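Local coordinates for carboxypeptidase D (Drosophila melanogaster, PDB 3MN8), which removes C-terminal arginine and lysine from peptides and proteins as a zinc metallocarboxypeptidase, here represented by its first catalytic domain and the following transthyretin-like domain, at residues A[92-97]-A[330-335]; A[211-216]-A[299-304]; A[223-228]-A[247-252]. One frame throughout, in Å; residues are numbered along the deposited sequence.

Interaction 1 (A[92-97]-A[330-335])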
loop_
_atom_site.group_PDB
_atom_site.type_symbol
_atom_site.label_atom_id
_atom_site.label_comp_id
_atom_site.label_asym_id
_atom_site.label_seq_id
_atom_site.Cartn_x
_atom_site.Cartn_y
_atom_site.Cartn_z
ATOM N N PRO A 92 -5.337 0.463 12.165
ATOM C CA PRO A 92 -4.275 0.314 11.162
ATOM C C PRO A 92 -4.270 1.441 10.140
ATOM O O PRO A 92 -5.274 1.655 9.453
ATOM C CB PRO A 92 -4.631 -0.998 10.453
ATOM C CG PRO A 92 -5.675 -1.659 11.310
ATOM C CD PRO A 92 -6.380 -0.569 12.025
ATOM N N PRO A 93 -3.143 2.157 10.032
ATOM C CA PRO A 93 -2.983 3.076 8.905
ATOM C C PRO A 93 -2.569 2.266 7.684
ATOM O O PRO A 93 -1.786 1.316 7.774
ATOM C CB PRO A 93 -1.848 4.019 9.348
ATOM C CG PRO A 93 -1.233 3.389 10.555
ATOM C CD PRO A 93 -1.936 2.080 10.859
ATOM N N VAL A 94 -3.117 2.632 6.536
ATOM C CA VAL A 94 -2.847 1.911 5.315
ATOM C C VAL A 94 -2.770 2.943 4.205
ATOM O O VAL A 94 -3.300 4.048 4.361
ATOM C CB VAL A 94 -3.976 0.912 5.017
ATOM C CG1 VAL A 94 -3.660 0.106 3.773
ATOM C CG2 VAL A 94 -4.212 -0.003 6.216
ATOM N N LYS A 95 -2.109 2.600 3.098
ATOM C CA LYS A 95 -2.024 3.497 1.940
ATOM C C LYS A 95 -2.134 2.787 0.588
ATOM O O LYS A 95 -1.730 1.630 0.429
ATOM C CB LYS A 95 -0.744 4.335 1.986
ATOM C CG LYS A 95 0.545 3.543 1.875
ATOM C CD LYS A 95 1.493 3.922 3.010
ATOM C CE LYS A 95 2.951 3.789 2.583
ATOM N NZ LYS A 95 3.297 2.464 1.999
ATOM N N TYR A 96 -2.705 3.494 -0.377
ATOM C CA TYR A 96 -2.680 3.075 -1.775
ATOM C C TYR A 96 -1.980 4.151 -2.606
ATOM O O TYR A 96 -2.367 5.325 -2.566
ATOM C CB TYR A 96 -4.099 2.869 -2.306
ATOM C CG TYR A 96 -4.663 1.494 -2.044
ATOM C CD1 TYR A 96 -3.824 0.419 -1.778
ATOM C CD2 TYR A 96 -6.037 1.266 -2.074
ATOM C CE1 TYR A 96 -4.333 -0.843 -1.558
ATOM C CE2 TYR A 96 -6.559 0.003 -1.847
ATOM C CZ TYR A 96 -5.697 -1.049 -1.584
ATOM O OH TYR A 96 -6.177 -2.319 -1.343
ATOM N N ILE A 97 -0.935 3.781 -3.340
ATOM C CA ILE A 97 -0.338 4.758 -4.245
ATOM C C ILE A 97 -0.525 4.306 -5.683
ATOM O O ILE A 97 -0.587 3.105 -5.952
ATOM C CB ILE A 97 1.157 5.055 -3.952
ATOM C CG1 ILE A 97 1.362 5.610 -2.528
ATOM C CG2 ILE A 97 1.665 6.092 -4.938
ATOM C CD1 ILE A 97 1.560 4.578 -1.458
ATOM N N GLN A 330 -11.075 -6.095 -0.479
ATOM C CA GLN A 330 -10.607 -7.285 0.214
ATOM C C GLN A 330 -9.146 -7.183 0.649
ATOM O O GLN A 330 -8.786 -7.649 1.725
ATOM C CB GLN A 330 -10.838 -8.527 -0.648
ATOM C CG GLN A 330 -12.296 -8.870 -0.800
ATOM C CD GLN A 330 -12.980 -9.026 0.546
ATOM O OE1 GLN A 330 -12.738 -9.989 1.265
ATOM N NE2 GLN A 330 -13.840 -8.075 0.889
ATOM N N LEU A 331 -8.307 -6.577 -0.186
ATOM C CA LEU A 331 -6.901 -6.379 0.161
ATOM C C LEU A 331 -6.833 -5.478 1.377
ATOM O O LEU A 331 -6.102 -5.749 2.325
ATOM C CB LEU A 331 -6.132 -5.750 -0.999
ATOM C CG LEU A 331 -4.613 -5.616 -0.850
ATOM C CD1 LEU A 331 -4.003 -5.067 -2.123
ATOM C CD2 LEU A 331 -4.249 -4.708 0.304
ATOM N N LEU A 332 -7.606 -4.404 1.352
ATOM C CA LEU A 332 -7.600 -3.485 2.480
ATOM C C LEU A 332 -7.915 -4.238 3.752
ATOM O O LEU A 332 -7.244 -4.051 4.758
ATOM C CB LEU A 332 -8.578 -2.327 2.267
ATOM C CG LEU A 332 -8.081 -1.313 1.221
ATOM C CD1 LEU A 332 -9.148 -0.308 0.832
ATOM C CD2 LEU A 332 -6.831 -0.604 1.705
ATOM N N ARG A 333 -8.911 -5.118 3.700
ATOM C CA ARG A 333 -9.320 -5.880 4.892
ATOM C C ARG A 333 -8.254 -6.858 5.379
ATOM O O ARG A 333 -8.348 -7.389 6.486
ATOM C CB ARG A 333 -10.656 -6.589 4.667
ATOM C CG ARG A 333 -11.718 -5.652 4.113
ATOM C CD ARG A 333 -13.142 -6.104 4.397
ATOM N NE ARG A 333 -13.558 -5.772 5.747
ATOM C CZ ARG A 333 -14.585 -4.998 6.103
ATOM N NH1 ARG A 333 -14.805 -4.820 7.392
ATOM N NH2 ARG A 333 -15.388 -4.414 5.217
ATOM N N GLN A 334 -7.231 -7.076 4.559
ATOM C CA GLN A 334 -6.085 -7.888 4.954
ATOM C C GLN A 334 -5.199 -7.149 5.971
ATOM O O GLN A 334 -4.379 -7.758 6.661
ATOM C CB GLN A 334 -5.272 -8.291 3.726
ATOM C CG GLN A 334 -5.898 -9.395 2.872
ATOM C CD GLN A 334 -5.851 -10.753 3.564
ATOM O OE1 GLN A 334 -4.781 -11.321 3.780
ATOM N NE2 GLN A 334 -7.015 -11.273 3.915
ATOM N N ALA A 335 -5.368 -5.839 6.087
ATOM C CA ALA A 335 -4.669 -5.105 7.125
ATOM C C ALA A 335 -5.236 -5.461 8.498
ATOM O O ALA A 335 -4.880 -4.855 9.511
ATOM C CB ALA A 335 -4.759 -3.609 6.882
#
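Pro92, just ahead of strand 93-97, turns its ring toward Ala335, the last residue of segment 330-335. Its CG lies 3.8 Å from the carbonyl O of Ala335, and this is also the place where the two backbones come nearest, the CA atoms of Pro92 and Ala335 being 6.8 Å apart. Val94 then splits its two methyls between two partners. With CG1 set anti to the backbone N (chi1 -177°), that methyl meets CD2 of Leu332 at 3.9 Å, while CG2 touches CB of Ala335 at 3.7 Å. Lys95 turns from the helix and bonds through NZ to Asn293 OD1 on the other side of the sheet. Tyr96 makes the broadest contact. CG sits anti to the carbonyl carbon (chi1 -86°), and the ring reaches toward the helix until its phenol end enters the groove between Leu331 and Leu332. CD2 of Leu332 comes obliquely onto CZ of Tyr96 at 3.5 Å. Leu331 approaches from the opposite direction, its CB 3.4 Å from OH of Tyr96 and its CD1 4.3 Å from CE1 of the same ring. The buried hydroxyl is satisfied by the backbone O of Leu328, a turn earlier in the same helix, which anchors the far end of the ring. At its flank Tyr96 meets Phe216 edge-to-face. No hydrogen bond joins the two segments themselves, so they are held by apolar packing. Leu331 and Ala335 also reach Leu212, and the helix thereby lies across two adjacent strands. Such a helix, 317-333, packed on the parallel middle of a mixed eight-stranded sheet, belongs to the alpha/beta fold of M14 metallocarboxypeptidases.

Interaction 2 (A[211-216]-A[299-304])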
loop_
_atom_site.group_PDB
_atom_site.type_symbol
_atom_site.label_atom_id
_atom_site.label_comp_id
_atom_site.label_asym_id
_atom_site.label_seq_id
_atom_site.Cartn_x
_atom_site.Cartn_y
_atom_site.Cartn_z
ATOM N N VAL A 211 0.759 -0.129 8.027
ATOM C CA VAL A 211 0.663 -1.559 8.273
ATOM C C VAL A 211 0.688 -2.339 6.968
ATOM O O VAL A 211 1.360 -3.358 6.856
ATOM C CB VAL A 211 -0.631 -1.915 9.049
ATOM C CG1 VAL A 211 -0.858 -3.418 9.047
ATOM C CG2 VAL A 211 -0.588 -1.357 10.487
ATOM N N LEU A 212 -0.045 -1.841 5.984
ATOM C CA LEU A 212 -0.195 -2.503 4.693
ATOM C C LEU A 212 -0.239 -1.435 3.603
ATOM O O LEU A 212 -0.608 -0.295 3.870
ATOM C CB LEU A 212 -1.488 -3.332 4.689
ATOM C CG LEU A 212 -2.074 -3.900 3.388
ATOM C CD1 LEU A 212 -1.039 -4.699 2.634
ATOM C CD2 LEU A 212 -3.297 -4.770 3.696
ATOM N N SER A 213 0.118 -1.803 2.376
ATOM C CA SER A 213 0.186 -0.842 1.277
ATOM C C SER A 213 0.228 -1.515 -0.090
ATOM O O SER A 213 0.610 -2.673 -0.227
ATOM C CB SER A 213 1.430 0.038 1.437
ATOM O OG SER A 213 1.611 0.859 0.301
ATOM N N ALA A 214 -0.151 -0.775 -1.116
ATOM C CA ALA A 214 -0.050 -1.287 -2.470
ATOM C C ALA A 214 0.251 -0.134 -3.396
ATOM O O ALA A 214 -0.239 0.969 -3.168
ATOM C CB ALA A 214 -1.339 -1.963 -2.872
ATOM N N ASN A 215 1.081 -0.366 -4.416
ATOM C CA ASN A 215 1.216 0.622 -5.483
ATOM C C ASN A 215 0.969 0.040 -6.893
ATOM O O ASN A 215 1.311 -1.115 -7.191
ATOM C CB ASN A 215 2.481 1.505 -5.353
ATOM C CG ASN A 215 3.738 0.818 -5.807
ATOM O OD1 ASN A 215 4.323 1.204 -6.817
ATOM N ND2 ASN A 215 4.181 -0.194 -5.059
ATOM N N PHE A 216 0.322 0.846 -7.735
ATOM C CA PHE A 216 -0.284 0.342 -8.944
ATOM C C PHE A 216 0.483 0.763 -10.170
ATOM O O PHE A 216 0.918 1.908 -10.297
ATOM C CB PHE A 216 -1.739 0.792 -9.021
ATOM C CG PHE A 216 -2.542 0.376 -7.832
ATOM C CD1 PHE A 216 -2.635 1.190 -6.718
ATOM C CD2 PHE A 216 -3.174 -0.855 -7.810
ATOM C CE1 PHE A 216 -3.360 0.788 -5.611
ATOM C CE2 PHE A 216 -3.899 -1.261 -6.695
ATOM C CZ PHE A 216 -3.991 -0.443 -5.603
ATOM N N CYS A 299 5.866 -1.586 7.037
ATOM C CA CYS A 299 4.835 -1.702 6.013
ATOM C C CYS A 299 5.071 -2.847 5.032
ATOM O O CYS A 299 6.204 -3.099 4.621
ATOM C CB CYS A 299 4.658 -0.386 5.250
ATOM S SG CYS A 299 3.103 -0.268 4.306
ATOM N N PHE A 300 3.980 -3.525 4.665
ATOM C CA PHE A 300 3.987 -4.598 3.681
ATOM C C PHE A 300 3.340 -4.121 2.373
ATOM O O PHE A 300 2.124 -4.184 2.227
ATOM C CB PHE A 300 3.199 -5.805 4.206
ATOM C CG PHE A 300 3.856 -6.538 5.352
ATOM C CD1 PHE A 300 3.591 -7.888 5.556
ATOM C CD2 PHE A 300 4.729 -5.891 6.220
ATOM C CE1 PHE A 300 4.184 -8.580 6.611
ATOM C CE2 PHE A 300 5.322 -6.575 7.285
ATOM C CZ PHE A 300 5.046 -7.916 7.483
ATOM N N GLU A 301 4.147 -3.644 1.427
ATOM C CA GLU A 301 3.620 -3.140 0.159
ATOM C C GLU A 301 3.647 -4.184 -0.954
ATOM O O GLU A 301 4.656 -4.860 -1.172
ATOM C CB GLU A 301 4.386 -1.884 -0.267
ATOM C CG GLU A 301 3.975 -1.312 -1.614
ATOM C CD GLU A 301 4.480 0.113 -1.822
ATOM O OE1 GLU A 301 4.037 1.024 -1.078
ATOM O OE2 GLU A 301 5.319 0.332 -2.727
ATOM N N LEU A 302 2.532 -4.306 -1.665
ATOM C CA LEU A 302 2.494 -5.073 -2.910
ATOM C C LEU A 302 2.657 -4.147 -4.092
ATOM O O LEU A 302 2.330 -2.964 -4.014
ATOM C CB LEU A 302 1.154 -5.794 -3.075
ATOM C CG LEU A 302 0.819 -6.925 -2.112
ATOM C CD1 LEU A 302 -0.461 -7.601 -2.577
ATOM C CD2 LEU A 302 1.968 -7.917 -2.038
ATOM N N THR A 303 3.151 -4.697 -5.198
ATOM C CA THR A 303 3.145 -4.001 -6.481
ATOM C C THR A 303 2.031 -4.617 -7.320
ATOM O O THR A 303 2.020 -5.824 -7.553
ATOM C CB THR A 303 4.488 -4.159 -7.248
ATOM O OG1 THR A 303 5.593 -3.883 -6.379
ATOM C CG2 THR A 303 4.548 -3.217 -8.447
ATOM N N ILE A 304 1.086 -3.803 -7.773
ATOM C CA ILE A 304 -0.013 -4.351 -8.555
ATOM C C ILE A 304 -0.152 -3.767 -9.962
ATOM O O ILE A 304 -0.290 -2.546 -10.150
ATOM C CB ILE A 304 -1.339 -4.262 -7.811
ATOM C CG1 ILE A 304 -1.270 -5.105 -6.546
ATOM C CG2 ILE A 304 -2.469 -4.756 -8.705
ATOM C CD1 ILE A 304 -2.339 -4.776 -5.556
#
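A parallel pairing of strands joins Ser213-Phe216 to Glu301-Ile304 in the middle of the eight-stranded catalytic sheet. Two backbone bonds fix the register in its centre: Leu302 N to Ser213 O at 2.9 Å and Asn215 N to Leu302 O at 2.9 Å. Ile304 N to Asn215 O follows at 2.8 Å and is nearly straight (176°), whereas Phe300 N to Val211 O is weak. On one face, polar groups gather round Glu301. Ser213 OG donates to Glu301 OE1 at 2.8 Å, meeting the carboxylate on its anti side. With CG between the backbone N and carbonyl carbon (chi1 78°), Asn215 brings its amide toward Glu301 and crosses that chain at about a right angle; its ND2 lies close to OE2, though poorly angled for a hydrogen bond. Asn215 OD1 bonds to NE2 of His217, a zinc ligand, which makes Asn215 a second-shell residue. Replacing Glu301 with an alanine is likely to leave Ser213 OG without this acceptor and to open a gap beside the Asn215 amide. On the other face Phe216 lies beside Ile304, CD2 to CB 3.9 Å, and Ala214 CB reaches Ile304 CD1 at 4.0 Å. Helix 289-296 covers the Glu301 face, helix 245-257 packs on Leu302 and Ile304, and strands 93-97 and 222-225 flank the pair.

Interaction 3 (A[223-228]-A[247-252]). With GEM ((2-guanidinoethylmercapto)succinic acid), chain G.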
loop_
_atom_site.group_PDB
_atom_site.type_symbol
_atom_site.label_atom_id
_atom_site.label_comp_id
_atom_site.label_asym_id
_atom_site.label_seq_id
_atom_site.Cartn_x
_atom_site.Cartn_y
_atom_site.Cartn_z
ATOM N N ALA A 223 -0.212 -9.653 -9.576
ATOM C CA ALA A 223 0.041 -9.209 -8.221
ATOM C C ALA A 223 1.462 -9.621 -7.804
ATOM O O ALA A 223 1.757 -10.819 -7.635
ATOM C CB ALA A 223 -1.002 -9.804 -7.285
ATOM N N SER A 224 2.327 -8.613 -7.653
ATOM C CA SER A 224 3.757 -8.801 -7.409
ATOM C C SER A 224 4.146 -8.364 -6.006
ATOM O O SER A 224 3.662 -7.352 -5.505
ATOM C CB SER A 224 4.572 -7.995 -8.429
ATOM O OG SER A 224 5.974 -8.189 -8.279
ATOM N N TYR A 225 5.049 -9.112 -5.385
ATOM C CA TYR A 225 5.431 -8.875 -3.995
ATOM C C TYR A 225 6.931 -9.006 -3.861
ATOM O O TYR A 225 7.582 -9.560 -4.751
ATOM C CB TYR A 225 4.747 -9.903 -3.086
ATOM C CG TYR A 225 4.926 -11.339 -3.541
ATOM C CD1 TYR A 225 4.105 -11.889 -4.517
ATOM C CD2 TYR A 225 5.907 -12.137 -2.994
ATOM C CE1 TYR A 225 4.260 -13.202 -4.933
ATOM C CE2 TYR A 225 6.072 -13.451 -3.402
ATOM C CZ TYR A 225 5.244 -13.979 -4.371
ATOM O OH TYR A 225 5.404 -15.287 -4.782
ATOM N N PRO A 226 7.485 -8.508 -2.746
ATOM C CA PRO A 226 8.922 -8.543 -2.420
ATOM C C PRO A 226 9.540 -9.959 -2.394
ATOM O O PRO A 226 8.833 -10.964 -2.214
ATOM C CB PRO A 226 8.977 -7.921 -1.014
ATOM C CG PRO A 226 7.749 -7.073 -0.923
ATOM C CD PRO A 226 6.698 -7.777 -1.739
ATOM N N TYR A 227 10.854 -10.044 -2.590
ATOM C CA TYR A 227 11.685 -8.906 -2.934
ATOM C C TYR A 227 11.752 -8.762 -4.452
ATOM O O TYR A 227 11.454 -9.713 -5.194
ATOM C CB TYR A 227 13.107 -9.112 -2.405
ATOM C CG TYR A 227 13.276 -9.055 -0.908
ATOM C CD1 TYR A 227 13.065 -7.868 -0.206
ATOM C CD2 TYR A 227 13.698 -10.176 -0.202
ATOM C CE1 TYR A 227 13.249 -7.807 1.157
ATOM C CE2 TYR A 227 13.877 -10.126 1.161
ATOM C CZ TYR A 227 13.648 -8.937 1.834
ATOM O OH TYR A 227 13.822 -8.881 3.192
ATOM N N ASP A 228 12.168 -7.577 -4.902
ATOM C CA ASP A 228 12.298 -7.257 -6.326
ATOM C C ASP A 228 13.727 -7.501 -6.798
ATOM O O ASP A 228 14.012 -7.471 -7.995
ATOM C CB ASP A 228 11.914 -5.792 -6.589
ATOM C CG ASP A 228 10.395 -5.581 -6.695
ATOM O OD1 ASP A 228 9.658 -6.582 -6.829
ATOM O OD2 ASP A 228 9.938 -4.409 -6.658
ATOM N N VAL A 247 2.594 -14.536 4.179
ATOM C CA VAL A 247 1.669 -13.414 4.238
ATOM C C VAL A 247 1.634 -12.681 2.905
ATOM O O VAL A 247 0.565 -12.305 2.402
ATOM C CB VAL A 247 2.037 -12.423 5.356
ATOM C CG1 VAL A 247 1.278 -11.128 5.173
ATOM C CG2 VAL A 247 1.737 -13.029 6.716
ATOM N N PHE A 248 2.810 -12.487 2.329
ATOM C CA PHE A 248 2.886 -11.760 1.076
ATOM C C PHE A 248 2.092 -12.472 0.004
ATOM O O PHE A 248 1.297 -11.848 -0.698
ATOM C CB PHE A 248 4.335 -11.495 0.658
ATOM C CG PHE A 248 4.827 -10.153 1.099
ATOM C CD1 PHE A 248 4.196 -9.005 0.659
ATOM C CD2 PHE A 248 5.880 -10.036 1.975
ATOM C CE1 PHE A 248 4.621 -7.764 1.065
ATOM C CE2 PHE A 248 6.310 -8.796 2.390
ATOM C CZ PHE A 248 5.678 -7.654 1.929
ATOM N N LYS A 249 2.284 -13.785 -0.090
ATOM C CA LYS A 249 1.544 -14.612 -1.041
ATOM C C LYS A 249 0.035 -14.546 -0.791
ATOM O O LYS A 249 -0.756 -14.580 -1.737
ATOM C CB LYS A 249 2.045 -16.058 -1.002
ATOM C CG LYS A 249 3.010 -16.384 -2.129
ATOM C CD LYS A 249 3.788 -17.680 -1.918
ATOM C CE LYS A 249 4.830 -17.831 -3.025
ATOM N NZ LYS A 249 5.958 -18.717 -2.626
ATOM N N GLN A 250 -0.359 -14.437 0.480
ATOM C CA GLN A 250 -1.772 -14.305 0.839
ATOM C C GLN A 250 -2.333 -12.956 0.371
ATOM O O GLN A 250 -3.436 -12.877 -0.166
ATOM C CB GLN A 250 -1.986 -14.493 2.352
ATOM C CG GLN A 250 -3.460 -14.422 2.757
ATOM C CD GLN A 250 -3.745 -14.983 4.145
ATOM O OE1 GLN A 250 -3.183 -16.001 4.552
ATOM N NE2 GLN A 250 -4.644 -14.331 4.865
ATOM N N LEU A 251 -1.556 -11.902 0.564
ATOM C CA LEU A 251 -1.938 -10.584 0.086
ATOM C C LEU A 251 -2.117 -10.573 -1.417
ATOM O O LEU A 251 -3.173 -10.198 -1.927
ATOM C CB LEU A 251 -0.891 -9.554 0.493
ATOM C CG LEU A 251 -0.791 -9.384 2.007
ATOM C CD1 LEU A 251 0.357 -8.463 2.387
ATOM C CD2 LEU A 251 -2.125 -8.908 2.587
ATOM N N ALA A 252 -1.076 -10.983 -2.129
ATOM C CA ALA A 252 -1.124 -11.047 -3.587
ATOM C C ALA A 252 -2.306 -11.872 -4.087
ATOM O O ALA A 252 -2.938 -11.519 -5.091
ATOM C CB ALA A 252 0.189 -11.609 -4.137
HETATM C C8 GEM G . 8.136 -2.833 -12.781
HETATM S S7 GEM G . 7.603 -2.825 -11.091
HETATM C C6 GEM G . 6.801 -4.400 -10.997
HETATM C C5 GEM G . 7.680 -5.565 -11.445
HETATM N N3 GEM G . 8.726 -5.735 -10.448
HETATM C C1 GEM G . 9.795 -6.519 -10.536
HETATM N N4 GEM G . 10.671 -6.572 -9.541
HETATM N N2 GEM G . 9.995 -7.252 -11.626
HETATM C C9 GEM G . 9.060 -1.658 -12.963
HETATM O O14 GEM G . 9.204 -0.867 -12.004
HETATM O O15 GEM G . 9.656 -1.517 -14.051
HETATM C C10 GEM G . 6.972 -2.811 -13.786
HETATM C C11 GEM G . 6.141 -1.535 -13.851
HETATM O O12 GEM G . 4.892 -1.657 -13.805
HETATM O O13 GEM G . 6.710 -0.422 -13.985
#
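The Pro226 that lies over the ring of Phe248 is joined to Tyr227 by a cis peptide, although Tyr227 is no proline. A cis bond at a matching Pro-Tyr step is known from pancreatic carboxypeptidases of the M14 family. CD of Pro226 sits over one face of Phe248, 3.7 Å from the ring centroid, in a CH-pi contact displaced toward the rim, and the proline stands roughly at right angles to the aromatic side chain. Before it, strand 223-225 runs roughly antiparallel (160°) to helix 247-252, the axes 8.2 Å apart. Ala223 and Ala252 let the two come together, CB to CB 3.8 Å. Tyr225 has CG between the backbone N and the carbonyl carbon (chi1 51°), which swings its ring across the helix: CD1 meets CB of Ala252 at 3.9 Å, CB meets CD1 of Phe248 at 3.9 Å, and the hydroxyl ends beside the extended chain of Lys249. The ammonium of Lys249 is bound to Asp245, so its methylenes do the packing. Beyond the cis bond, Asp228 takes no part in the packing and turns to the inhibitor, with OD1 2.9 Å from N4 of the GEM guanidino group. Apolar packing thus joins the strand end and Pro226 to helix 245-257, while an acidic group beside a guanidino group would probably favour a basic side chain, consistent with a pocket for C-terminal arginine or lysine.

From the N terminus, strand 93-97 comes first and is met, more than 230 residues later, by the end of helix 317-333, so interaction 1 closes the longest loop, spanning most of the catalytic domain. Within that loop interaction 2 brings strand 212-217 beside strand 300-305, and within this shorter one interaction 3 sets helix 245-257 against strand 222-225. The three enclose one another without crossing. All reach the same sheet: Ile97 N bonds to Ala214 O between interactions 1 and 2, and Thr303 N to Ser224 O between interactions 2 and 3. The two helices share one face of it, and Gln334 of segment 330-335 bonds to Gln250 of helix 245-257.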